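Local coordinates for protein 5-carboxymethyl-2-hydroxymuconate semialdehyde dehydrogenase (Thermus thermophilus, PDB 2D4E) that probably oxidises 5-carboxymethyl-2-hydroxymuconate semialdehyde to the corresponding acid with NAD as electron acceptor, as a tetrameric member of the aldehyde dehydrogenase family, at residues Pro45-Pro49 with Leu112-Gln116; Thr170-Leu176 with Ala198-Thr204; Val280-Leu286 with Lys316-Phe321; Leu427-Asn431 with Leu452-Glu457. All blocks are in the same frame, centred on the assembly; numbering follows the deposited sequence.

Contact 1: residues Pro45-Pro49 with Leu112-Gln116. With NA (sodium ion), chain I.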
# COMPACT_ATOMS: atom_id res chain seq x y z
N PRO C 45 -42.66 -23.87 -6.19
CA PRO C 45 -42.97 -23.45 -4.82
C PRO C 45 -41.79 -23.42 -3.87
O PRO C 45 -40.76 -24.06 -4.11
CB PRO C 45 -44.00 -24.48 -4.39
CG PRO C 45 -43.42 -25.74 -5.00
CD PRO C 45 -42.97 -25.30 -6.39
N SER C 46 -41.95 -22.67 -2.79
CA SER C 46 -40.96 -22.58 -1.73
C SER C 46 -41.71 -22.85 -0.44
O SER C 46 -42.74 -22.22 -0.16
CB SER C 46 -40.31 -21.20 -1.67
OG SER C 46 -39.36 -21.18 -0.62
N LEU C 47 -41.20 -23.78 0.36
CA LEU C 47 -41.82 -24.17 1.61
C LEU C 47 -41.40 -23.33 2.82
O LEU C 47 -40.36 -22.66 2.81
CB LEU C 47 -41.48 -25.64 1.92
CG LEU C 47 -41.62 -26.67 0.79
CD1 LEU C 47 -41.20 -28.04 1.30
CD2 LEU C 47 -43.07 -26.71 0.30
N ASP C 48 -42.22 -23.38 3.86
CA ASP C 48 -41.96 -22.71 5.12
C ASP C 48 -41.37 -23.85 5.93
O ASP C 48 -42.08 -24.77 6.33
CB ASP C 48 -43.28 -22.21 5.72
CG ASP C 48 -43.14 -21.73 7.16
OD1 ASP C 48 -44.09 -21.07 7.65
OD2 ASP C 48 -42.11 -22.01 7.80
N PRO C 49 -40.05 -23.83 6.18
CA PRO C 49 -39.37 -24.88 6.94
C PRO C 49 -39.95 -25.23 8.30
O PRO C 49 -39.66 -26.30 8.84
CB PRO C 49 -37.93 -24.37 7.02
CG PRO C 49 -38.09 -22.89 6.97
CD PRO C 49 -39.14 -22.70 5.92
N LEU C 112 -39.48 -16.49 7.44
CA LEU C 112 -40.49 -17.44 7.00
C LEU C 112 -39.97 -18.41 5.95
O LEU C 112 -40.28 -19.60 5.98
CB LEU C 112 -41.69 -16.70 6.41
CG LEU C 112 -42.55 -15.82 7.32
CD1 LEU C 112 -43.67 -15.20 6.51
CD2 LEU C 112 -43.12 -16.67 8.45
N ASP C 113 -39.18 -17.88 5.02
CA ASP C 113 -38.63 -18.63 3.90
C ASP C 113 -37.45 -19.55 4.22
O ASP C 113 -37.36 -20.66 3.69
CB ASP C 113 -38.23 -17.62 2.81
CG ASP C 113 -38.22 -18.20 1.40
OD1 ASP C 113 -38.68 -19.34 1.21
OD2 ASP C 113 -37.75 -17.50 0.48
N ALA C 114 -36.55 -19.10 5.09
CA ALA C 114 -35.35 -19.89 5.41
C ALA C 114 -35.24 -20.49 6.81
O ALA C 114 -34.25 -21.16 7.11
CB ALA C 114 -34.11 -19.06 5.10
N GLY C 115 -36.22 -20.24 7.67
CA GLY C 115 -36.21 -20.84 9.00
C GLY C 115 -35.32 -20.35 10.13
O GLY C 115 -35.27 -21.00 11.18
N GLN C 116 -34.61 -19.24 9.96
CA GLN C 116 -33.76 -18.75 11.05
C GLN C 116 -34.61 -17.93 12.02
O GLN C 116 -35.64 -17.38 11.64
CB GLN C 116 -32.62 -17.87 10.50
CG GLN C 116 -31.60 -18.59 9.61
CD GLN C 116 -30.89 -19.75 10.31
OE1 GLN C 116 -30.61 -19.69 11.51
NE2 GLN C 116 -30.57 -20.79 9.56
NA NA I . -38.30 -21.70 1.80
O HOH W 1 -37.53 -24.05 1.83
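A sodium site ties Ser46 and Leu47, on strand 43-48, to Asp113 near the C-terminal end of helix 103-114. Asp113 grips the ion twice: its backbone O lies 2.4 Å from the sodium ion, and OD1 of the same residue lies 2.5 Å from it. Although its CB leaves the helix away from the strand, CG anti to the backbone N (chi1 -155°) returns the carboxylate to the ion. From the strand come Leu47 O, 2.5 Å from the sodium, and the longer Ser46 OG, at 2.7 Å. Ser46 OG and Asp113 OD1 are close because they share the metal, not through a hydrogen bond. A water and Trp200 O complete six ligands, so five protein oxygens meet the ion. Beside the site, CG and CD of Pro49 pack against the helix end: CD sits 3.3 Å from Leu112 O, and CG 3.3 Å from Gly115 N. Gly115 turns the chain out of the helix with positive phi (76°), and a side chain there would run into the proline ring. Replacing Pro49 by an alanine would probably open a gap over the last helical carbonyls and leave Gly115 less closely covered. Asp113 OD2 probably accepts a bond from Phe203 N, Asp48 makes a salt bridge with Arg19 and accepts a hydrogen bond from Ala50 N, strand 53-59 runs antiparallel beside Ser46, and helix 12-24 packs on Leu112.

Contact 2: residues Thr170-Leu176 with Ala198-Thr204. With NA (sodium ion), chain I; NAD (nicotinamide-adenine-dinucleotide), chain K.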
# COMPACT_ATOMS: atom_id res chain seq x y z
N THR C 170 -26.07 -17.42 -5.32
CA THR C 170 -26.05 -17.57 -3.87
C THR C 170 -26.78 -18.76 -3.25
O THR C 170 -27.64 -19.38 -3.88
CB THR C 170 -26.59 -16.28 -3.25
OG1 THR C 170 -27.83 -15.94 -3.88
CG2 THR C 170 -25.61 -15.14 -3.46
N PRO C 171 -26.46 -19.09 -1.98
CA PRO C 171 -27.04 -20.20 -1.22
C PRO C 171 -28.35 -19.87 -0.50
O PRO C 171 -28.72 -18.70 -0.36
CB PRO C 171 -25.93 -20.57 -0.25
CG PRO C 171 -25.37 -19.22 0.09
CD PRO C 171 -25.32 -18.50 -1.24
N TRP C 172 -29.03 -20.91 -0.02
CA TRP C 172 -30.32 -20.74 0.64
C TRP C 172 -30.36 -20.35 2.12
O TRP C 172 -31.41 -19.95 2.61
CB TRP C 172 -31.16 -22.02 0.48
CG TRP C 172 -30.46 -23.29 0.93
CD1 TRP C 172 -29.94 -24.27 0.13
CD2 TRP C 172 -30.18 -23.69 2.28
NE1 TRP C 172 -29.36 -25.25 0.90
CE2 TRP C 172 -29.49 -24.93 2.22
CE3 TRP C 172 -30.45 -23.13 3.54
CZ2 TRP C 172 -29.07 -25.61 3.36
CZ3 TRP C 172 -30.02 -23.82 4.68
CH2 TRP C 172 -29.34 -25.05 4.58
N ASN C 173 -29.24 -20.45 2.83
CA ASN C 173 -29.26 -20.15 4.26
C ASN C 173 -29.39 -18.69 4.67
O ASN C 173 -30.14 -18.38 5.60
CB ASN C 173 -28.05 -20.81 4.95
CG ASN C 173 -26.74 -20.12 4.64
OD1 ASN C 173 -26.49 -19.73 3.50
ND2 ASN C 173 -25.90 -19.98 5.66
N ALA C 174 -28.70 -17.78 3.99
CA ALA C 174 -28.77 -16.36 4.32
C ALA C 174 -28.86 -15.51 3.04
O ALA C 174 -27.93 -14.78 2.70
CB ALA C 174 -27.53 -15.95 5.14
N PRO C 175 -30.00 -15.59 2.34
CA PRO C 175 -30.30 -14.89 1.09
C PRO C 175 -29.91 -13.42 0.99
O PRO C 175 -29.14 -13.04 0.10
CB PRO C 175 -31.81 -15.09 0.94
CG PRO C 175 -32.02 -16.42 1.55
CD PRO C 175 -31.18 -16.35 2.80
N LEU C 176 -30.43 -12.59 1.88
CA LEU C 176 -30.12 -11.17 1.84
C LEU C 176 -28.66 -10.83 2.12
O LEU C 176 -28.02 -10.13 1.34
CB LEU C 176 -31.00 -10.40 2.82
CG LEU C 176 -30.89 -8.88 2.69
CD1 LEU C 176 -31.46 -8.44 1.34
CD2 LEU C 176 -31.63 -8.20 3.83
N ALA C 198 -30.64 -18.98 -4.44
CA ALA C 198 -30.99 -20.36 -4.12
C ALA C 198 -32.49 -20.56 -4.25
O ALA C 198 -33.27 -19.72 -3.80
CB ALA C 198 -30.54 -20.69 -2.70
N GLU C 199 -32.90 -21.67 -4.85
CA GLU C 199 -34.32 -21.95 -5.04
C GLU C 199 -35.11 -22.27 -3.78
O GLU C 199 -36.34 -22.13 -3.77
CB GLU C 199 -34.51 -23.07 -6.09
CG GLU C 199 -33.72 -24.37 -5.85
CD GLU C 199 -32.34 -24.37 -6.49
OE1 GLU C 199 -31.93 -25.44 -7.02
OE2 GLU C 199 -31.65 -23.33 -6.48
N TRP C 200 -34.43 -22.68 -2.71
CA TRP C 200 -35.13 -23.00 -1.46
C TRP C 200 -35.57 -21.80 -0.61
O TRP C 200 -36.24 -21.98 0.41
CB TRP C 200 -34.29 -23.96 -0.61
CG TRP C 200 -34.40 -25.39 -1.03
CD1 TRP C 200 -35.32 -25.92 -1.89
CD2 TRP C 200 -33.59 -26.49 -0.58
NE1 TRP C 200 -35.14 -27.28 -1.99
CE2 TRP C 200 -34.09 -27.65 -1.20
CE3 TRP C 200 -32.50 -26.60 0.29
CZ2 TRP C 200 -33.53 -28.92 -0.98
CZ3 TRP C 200 -31.94 -27.86 0.51
CH2 TRP C 200 -32.46 -29.00 -0.12
N SER C 201 -35.20 -20.59 -1.02
CA SER C 201 -35.57 -19.36 -0.29
C SER C 201 -35.43 -18.16 -1.24
O SER C 201 -34.67 -17.22 -1.00
CB SER C 201 -34.65 -19.17 0.93
OG SER C 201 -33.29 -19.12 0.54
N PRO C 202 -36.21 -18.15 -2.32
CA PRO C 202 -36.24 -17.13 -3.37
C PRO C 202 -36.87 -15.77 -3.09
O PRO C 202 -36.49 -14.77 -3.70
CB PRO C 202 -36.98 -17.84 -4.49
CG PRO C 202 -38.06 -18.55 -3.72
CD PRO C 202 -37.32 -19.12 -2.51
N PHE C 203 -37.83 -15.73 -2.18
CA PHE C 203 -38.56 -14.50 -1.88
C PHE C 203 -37.79 -13.22 -1.58
O PHE C 203 -38.05 -12.18 -2.18
CB PHE C 203 -39.56 -14.78 -0.76
CG PHE C 203 -40.52 -15.87 -1.08
CD1 PHE C 203 -40.80 -16.87 -0.16
CD2 PHE C 203 -41.10 -15.94 -2.35
CE1 PHE C 203 -41.64 -17.93 -0.49
CE2 PHE C 203 -41.94 -17.00 -2.69
CZ PHE C 203 -42.21 -18.00 -1.76
N THR C 204 -36.84 -13.29 -0.65
CA THR C 204 -36.06 -12.12 -0.28
C THR C 204 -35.38 -11.43 -1.47
O THR C 204 -35.25 -10.20 -1.49
CB THR C 204 -34.99 -12.50 0.77
OG1 THR C 204 -35.64 -13.06 1.92
CG2 THR C 204 -34.19 -11.27 1.18
NA NA I . -38.30 -21.70 1.80
PA NAD K . -25.59 -25.11 -3.62
O1A NAD K . -26.26 -26.24 -4.26
O2A NAD K . -24.19 -24.99 -4.07
O5B NAD K . -26.29 -23.68 -3.92
C5B NAD K . -25.58 -22.44 -4.24
C4B NAD K . -26.14 -21.90 -5.53
O4B NAD K . -25.66 -22.82 -6.54
C3B NAD K . -27.69 -21.96 -5.65
O3B NAD K . -28.23 -20.67 -6.00
C2B NAD K . -27.90 -23.04 -6.74
O2B NAD K . -29.09 -22.83 -7.53
C1B NAD K . -26.61 -22.92 -7.53
N9A NAD K . -26.33 -24.12 -8.30
C8A NAD K . -26.48 -25.45 -7.94
N7A NAD K . -26.11 -26.32 -8.92
C5A NAD K . -25.70 -25.47 -9.94
C6A NAD K . -25.19 -25.74 -11.27
N6A NAD K . -25.03 -26.98 -11.75
N1A NAD K . -24.87 -24.64 -12.05
C2A NAD K . -25.04 -23.35 -11.54
N3A NAD K . -25.50 -23.01 -10.35
C4A NAD K . -25.82 -24.11 -9.58
O3 NAD K . -25.70 -25.31 -2.12
PN NAD K . -26.34 -24.58 -0.86
O1N NAD K . -27.16 -25.61 -0.19
O2N NAD K . -27.04 -23.37 -1.31
O5D NAD K . -24.97 -24.43 -0.15
C5D NAD K . -24.72 -24.28 1.23
C4D NAD K . -23.23 -24.28 1.11
O4D NAD K . -22.71 -22.95 0.86
C3D NAD K . -22.45 -24.92 2.24
O3D NAD K . -21.48 -25.88 1.78
C2D NAD K . -21.85 -23.69 2.92
O2D NAD K . -20.65 -24.04 3.64
C1D NAD K . -21.63 -22.77 1.74
N1N NAD K . -21.51 -21.35 2.11
C2N NAD K . -20.21 -20.88 2.02
C3N NAD K . -20.00 -19.56 2.38
C7N NAD K . -18.62 -18.93 2.34
O7N NAD K . -18.51 -17.76 2.66
N7N NAD K . -17.55 -19.66 1.98
C4N NAD K . -21.11 -18.70 2.83
C5N NAD K . -22.39 -19.32 2.87
C6N NAD K . -22.67 -20.62 2.53
O HOH W 2 -29.54 -17.09 -2.20
O HOH W 1 -37.53 -24.05 1.83
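With CG set between its backbone N and carbonyl carbon (chi1 54°), Trp172 lies alongside Trp200, whose CG is anti to its own carbonyl carbon (chi1 -81°); the two indoles point the same way. Trp200 CE3 reaches over one face of the Trp172 ring, 3.5 Å from CD1 of Trp172, but the planes meet obliquely, at 50°. Ser201 turns its OG inward to donate to Trp172 O at 2.9 Å, well to the side of the C=O direction and slightly tilted from the carbonyl plane. Ala198 CB presses on the same backbone, 3.1 Å from Trp172 N. Both segments follow neighbouring parallel strands, 166-169 and 193-196, of the Rossmann-like cofactor domain and lead into helices, so their loops face NAD at the C-terminal ends of these strands. The adenosine ribose is held from both: its O3B donates to Thr170 O at 2.6 Å, and its O2B to Glu199 OE2 at 2.8 Å. A water links Thr170 OG1, Pro171 O and Ala198 N. On the other flank, Trp200 O binds sodium at 2.5 Å. Leu176 CB meets Thr204 CG2 at 3.7 Å, in the first part of helices 175-188 and 203-214.

Contact 3: residues Val280-Leu286 with Lys316-Phe321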
# COMPACT_ATOMS: atom_id res chain seq x y z
N VAL C 280 -9.35 -26.26 21.60
CA VAL C 280 -9.38 -25.76 22.96
C VAL C 280 -8.27 -26.38 23.78
O VAL C 280 -8.23 -27.60 23.96
CB VAL C 280 -10.73 -26.06 23.63
CG1 VAL C 280 -10.75 -25.48 25.04
CG2 VAL C 280 -11.87 -25.47 22.80
N PHE C 281 -7.37 -25.54 24.26
CA PHE C 281 -6.25 -25.99 25.08
C PHE C 281 -6.58 -25.85 26.56
O PHE C 281 -7.36 -24.98 26.97
CB PHE C 281 -4.99 -25.20 24.74
CG PHE C 281 -4.39 -25.56 23.41
CD1 PHE C 281 -3.42 -26.55 23.33
CD2 PHE C 281 -4.83 -24.93 22.25
CE1 PHE C 281 -2.88 -26.91 22.09
CE2 PHE C 281 -4.30 -25.28 21.00
CZ PHE C 281 -3.32 -26.28 20.92
N ALA C 282 -5.97 -26.72 27.37
CA ALA C 282 -6.20 -26.73 28.81
C ALA C 282 -5.91 -25.40 29.51
O ALA C 282 -6.45 -25.15 30.58
CB ALA C 282 -5.38 -27.84 29.44
N ASP C 283 -5.09 -24.55 28.91
CA ASP C 283 -4.72 -23.28 29.54
C ASP C 283 -5.57 -22.08 29.16
O ASP C 283 -5.30 -20.96 29.58
CB ASP C 283 -3.26 -22.95 29.21
CG ASP C 283 -3.10 -22.35 27.82
OD1 ASP C 283 -3.93 -22.66 26.94
OD2 ASP C 283 -2.14 -21.58 27.60
N ALA C 284 -6.61 -22.29 28.36
CA ALA C 284 -7.45 -21.19 27.92
C ALA C 284 -8.54 -20.84 28.91
O ALA C 284 -8.75 -21.54 29.89
CB ALA C 284 -8.07 -21.53 26.57
N ASP C 285 -9.21 -19.73 28.64
CA ASP C 285 -10.33 -19.31 29.48
C ASP C 285 -11.42 -20.28 29.03
O ASP C 285 -12.06 -20.08 27.99
CB ASP C 285 -10.73 -17.88 29.14
CG ASP C 285 -11.88 -17.38 29.98
OD1 ASP C 285 -12.78 -18.19 30.28
OD2 ASP C 285 -11.88 -16.19 30.35
N LEU C 286 -11.63 -21.35 29.80
CA LEU C 286 -12.61 -22.37 29.44
C LEU C 286 -14.06 -21.93 29.50
O LEU C 286 -14.93 -22.53 28.86
CB LEU C 286 -12.38 -23.63 30.29
CG LEU C 286 -10.99 -24.25 30.11
CD1 LEU C 286 -10.81 -25.45 31.02
CD2 LEU C 286 -10.80 -24.65 28.65
N LYS C 316 -6.29 -33.93 28.48
CA LYS C 316 -6.42 -33.74 29.92
C LYS C 316 -7.69 -33.03 30.38
O LYS C 316 -8.01 -33.05 31.56
CB LYS C 316 -5.20 -33.00 30.48
CG LYS C 316 -5.07 -31.55 30.03
CD LYS C 316 -3.88 -30.84 30.67
CE LYS C 316 -2.55 -31.38 30.15
NZ LYS C 316 -1.38 -30.62 30.69
N ILE C 317 -8.42 -32.41 29.45
CA ILE C 317 -9.66 -31.72 29.82
C ILE C 317 -10.82 -32.16 28.94
O ILE C 317 -11.92 -31.62 29.05
CB ILE C 317 -9.54 -30.20 29.68
CG1 ILE C 317 -9.16 -29.83 28.24
CG2 ILE C 317 -8.55 -29.66 30.70
CD1 ILE C 317 -9.46 -28.39 27.87
N PHE C 318 -10.57 -33.13 28.08
CA PHE C 318 -11.60 -33.61 27.16
C PHE C 318 -12.91 -34.01 27.84
O PHE C 318 -13.98 -33.50 27.50
CB PHE C 318 -11.05 -34.78 26.34
CG PHE C 318 -11.92 -35.16 25.18
CD1 PHE C 318 -13.00 -36.02 25.35
CD2 PHE C 318 -11.67 -34.63 23.91
CE1 PHE C 318 -13.83 -36.34 24.27
CE2 PHE C 318 -12.49 -34.95 22.83
CZ PHE C 318 -13.57 -35.80 23.01
N GLU C 319 -12.82 -34.92 28.81
CA GLU C 319 -14.00 -35.39 29.53
C GLU C 319 -14.84 -34.28 30.14
O GLU C 319 -16.05 -34.21 29.94
CB GLU C 319 -13.59 -36.39 30.62
CG GLU C 319 -14.19 -37.76 30.43
CD GLU C 319 -13.91 -38.33 29.04
OE1 GLU C 319 -12.75 -38.69 28.77
OE2 GLU C 319 -14.85 -38.39 28.22
N ASP C 320 -14.19 -33.40 30.90
CA ASP C 320 -14.91 -32.32 31.56
C ASP C 320 -15.46 -31.27 30.60
O ASP C 320 -16.64 -30.92 30.68
CB ASP C 320 -14.00 -31.62 32.57
CG ASP C 320 -14.76 -30.61 33.41
OD1 ASP C 320 -15.44 -31.02 34.37
OD2 ASP C 320 -14.68 -29.40 33.10
N PHE C 321 -14.62 -30.77 29.69
CA PHE C 321 -15.05 -29.74 28.76
C PHE C 321 -16.14 -30.23 27.82
O PHE C 321 -17.18 -29.58 27.66
CB PHE C 321 -13.87 -29.23 27.93
CG PHE C 321 -14.20 -28.02 27.10
CD1 PHE C 321 -14.28 -26.75 27.68
CD2 PHE C 321 -14.46 -28.14 25.73
CE1 PHE C 321 -14.62 -25.63 26.92
CE2 PHE C 321 -14.81 -27.03 24.96
CZ PHE C 321 -14.89 -25.77 25.56
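The helical bond from Phe321 N to Ile317 O, 2.9 Å long, sets two side chains one turn apart that both pack on residues 280-286. Facing them, a type I turn from Phe281 to Ala284 is closed by Ala284 N donating to Phe281 O at 3.1 Å. Phe321 receives Val280 over one face: CG1 of Val280 stands 4.2 Å from the ring centroid and 12° off the normal, a CH-pi contact with the methyl displaced toward the rim. At the ring's edge, near its plane, CE1 of Phe321 lies 3.7 Å from Leu286 O. Ile317 has CG1 between its backbone N and carbonyl carbon (chi1 58°), which sends CD1 into the turn, 3.8 Å from Ala282 CA. That same CD1 meets Leu286 CD2 at 4.0 Å, so one methyl fills the space between the turn and the start of the next helix. Outside it, Ala282 CB rests on the aliphatic stem of Lys316, 3.6 Å from CD. Strands 277-280 and 310-314 are parallel neighbours in the seven-stranded mixed sheet; helix 286-298 connects them, and helix 315-331 follows the second. Phe321 also touches Val313 of that strand and Leu290 and Val293 of helix 286-298, which buries its ring. Ala282 N is taken up by Glu314, and Asp285 caps helix 286-298 through Arg288 N. No hydrogen bond crosses between the two segments: their fit relies on methyl groups, a ring face and a lysine stem, while Ala282 N, Asp283 and Asp285 find partners outside them.

Contact 4: residues Leu427-Asn431 with Leu452-Glu457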
# COMPACT_ATOMS: atom_id res chain seq x y z
N LEU C 427 -2.71 -29.43 15.65
CA LEU C 427 -2.50 -28.79 14.35
C LEU C 427 -2.66 -29.77 13.19
O LEU C 427 -3.30 -29.45 12.19
CB LEU C 427 -1.10 -28.16 14.29
CG LEU C 427 -0.70 -27.51 12.96
CD1 LEU C 427 -1.65 -26.36 12.65
CD2 LEU C 427 0.74 -27.01 13.05
N ARG C 428 -2.06 -30.95 13.33
CA ARG C 428 -2.14 -31.97 12.30
C ARG C 428 -3.59 -32.33 11.99
O ARG C 428 -3.99 -32.36 10.82
CB ARG C 428 -1.39 -33.23 12.75
CG ARG C 428 -1.55 -34.43 11.82
CD ARG C 428 -0.69 -35.62 12.27
NE ARG C 428 -1.10 -36.15 13.57
CZ ARG C 428 -2.21 -36.84 13.80
NH1 ARG C 428 -3.05 -37.10 12.80
NH2 ARG C 428 -2.49 -37.28 15.01
N LYS C 429 -4.37 -32.61 13.03
CA LYS C 429 -5.77 -32.97 12.86
C LYS C 429 -6.59 -31.79 12.34
O LYS C 429 -7.50 -31.96 11.53
CB LYS C 429 -6.37 -33.46 14.18
CG LYS C 429 -5.82 -34.80 14.65
CD LYS C 429 -6.44 -35.25 15.97
CE LYS C 429 -5.93 -36.65 16.34
NZ LYS C 429 -6.41 -37.14 17.66
N ALA C 430 -6.27 -30.59 12.82
CA ALA C 430 -7.00 -29.40 12.37
C ALA C 430 -6.87 -29.24 10.85
O ALA C 430 -7.85 -29.01 10.16
CB ALA C 430 -6.47 -28.15 13.08
N ASN C 431 -5.64 -29.39 10.34
CA ASN C 431 -5.39 -29.24 8.91
C ASN C 431 -5.73 -30.46 8.07
O ASN C 431 -5.71 -30.37 6.84
CB ASN C 431 -3.92 -28.88 8.65
CG ASN C 431 -3.59 -27.47 9.07
OD1 ASN C 431 -4.48 -26.63 9.24
ND2 ASN C 431 -2.30 -27.18 9.23
N LEU C 452 0.18 -21.19 15.97
CA LEU C 452 -0.92 -21.95 15.39
C LEU C 452 -1.67 -21.11 14.36
O LEU C 452 -2.14 -21.64 13.35
CB LEU C 452 -1.88 -22.40 16.48
CG LEU C 452 -1.41 -23.57 17.35
CD1 LEU C 452 -2.38 -23.78 18.51
CD2 LEU C 452 -1.32 -24.82 16.49
N ALA C 453 -1.80 -19.81 14.61
CA ALA C 453 -2.51 -18.95 13.67
C ALA C 453 -1.79 -19.02 12.31
O ALA C 453 -2.43 -19.12 11.27
CB ALA C 453 -2.55 -17.51 14.19
N LEU C 454 -0.47 -18.98 12.34
CA LEU C 454 0.33 -19.04 11.12
C LEU C 454 0.31 -20.41 10.44
O LEU C 454 0.36 -20.49 9.21
CB LEU C 454 1.78 -18.65 11.41
CG LEU C 454 2.69 -18.60 10.18
CD1 LEU C 454 2.30 -17.42 9.30
CD2 LEU C 454 4.15 -18.46 10.61
N GLU C 455 0.23 -21.47 11.23
CA GLU C 455 0.23 -22.83 10.69
C GLU C 455 -1.12 -23.41 10.26
O GLU C 455 -1.17 -24.33 9.45
CB GLU C 455 0.87 -23.79 11.71
CG GLU C 455 2.34 -23.54 11.99
CD GLU C 455 3.22 -23.83 10.79
OE1 GLU C 455 3.15 -24.96 10.26
OE2 GLU C 455 3.98 -22.94 10.37
N LEU C 456 -2.22 -22.88 10.79
CA LEU C 456 -3.54 -23.38 10.43
C LEU C 456 -3.93 -22.99 9.00
O LEU C 456 -3.93 -21.81 8.64
CB LEU C 456 -4.59 -22.85 11.42
CG LEU C 456 -4.52 -23.46 12.84
CD1 LEU C 456 -5.32 -22.60 13.80
CD2 LEU C 456 -5.06 -24.88 12.82
N GLU C 457 -4.25 -23.99 8.18
CA GLU C 457 -4.62 -23.75 6.79
C GLU C 457 -6.08 -23.33 6.72
O GLU C 457 -7.00 -24.15 6.63
CB GLU C 457 -4.34 -25.01 5.97
CG GLU C 457 -2.95 -25.57 6.25
CD GLU C 457 -2.67 -26.90 5.58
OE1 GLU C 457 -3.57 -27.76 5.54
OE2 GLU C 457 -1.53 -27.10 5.12
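The backbones come closest where the chain has left helix 446-455, the CA atoms of Asn431 and Glu457 lying 5.9 Å apart. Asn431, with CG anti to its carbonyl carbon (chi1 -71°), spans the gap with both ends of its amide. OD1 accepts Glu457 N at 2.9 Å in a nearly straight bond (172° at the hydrogen), although the donor stands above the carbonyl plane. ND2 donates to Glu455 O at 3.1 Å, almost within the amide plane. These two bonds fix which way the amide faces, while the Glu457 carboxylate stacks against it with the planes 22° apart. With an alanine in place of Asn431, Glu457 N and Glu455 O would probably lose these partners, and the turn after helix 446-455 would be freer to shift. Helices 423-431 and 446-455 follow strands 414-420 and 438-442 in the mixed sheet; Leu456 also rests on Ala439 and Val441 of the second strand. Leu456 CD2 lies 3.6 Å from Ala430 CB. Leu427 spreads over the last turn of helix 446-455 and the residue after it, with CD1 3.7 Å from Leu456 CD2. Its second branch, CD2, meets Glu455 CB at 3.5 Å, and its CB lies 4.0 Å from Leu452 CD2. Glu457 OE1 has its salt bridge with Lys479. The Glu455 carboxylate turns to other chains, pairing with Arg82 of a second subunit and Arg152 of a third, and Lys499 of the second subunit donates to the carbonyls of Ala453, Leu454 and Leu456 at the helix end.

Along the chain the four contacts come in series. Contacts 1 and 2, with centres 9 Å apart, meet at the sodium ion: Ser46, Leu47 and Asp113 come from the first and Trp200 from the second, so the ion connects strand 43-48 and helix 103-114 to the loops that hold NAD. Contacts 3 and 4, about 18 Å apart between centres, touch where Phe281 packs on Leu452; their helices follow strands of the seven-stranded mixed sheet, whereas contact 2 follows strands of the five-stranded parallel sheet. Between the two pairs the centres are 32 to 38 Å apart, which sets the sodium and cofactor sites apart from contact 3 and from contact 4 at a subunit interface.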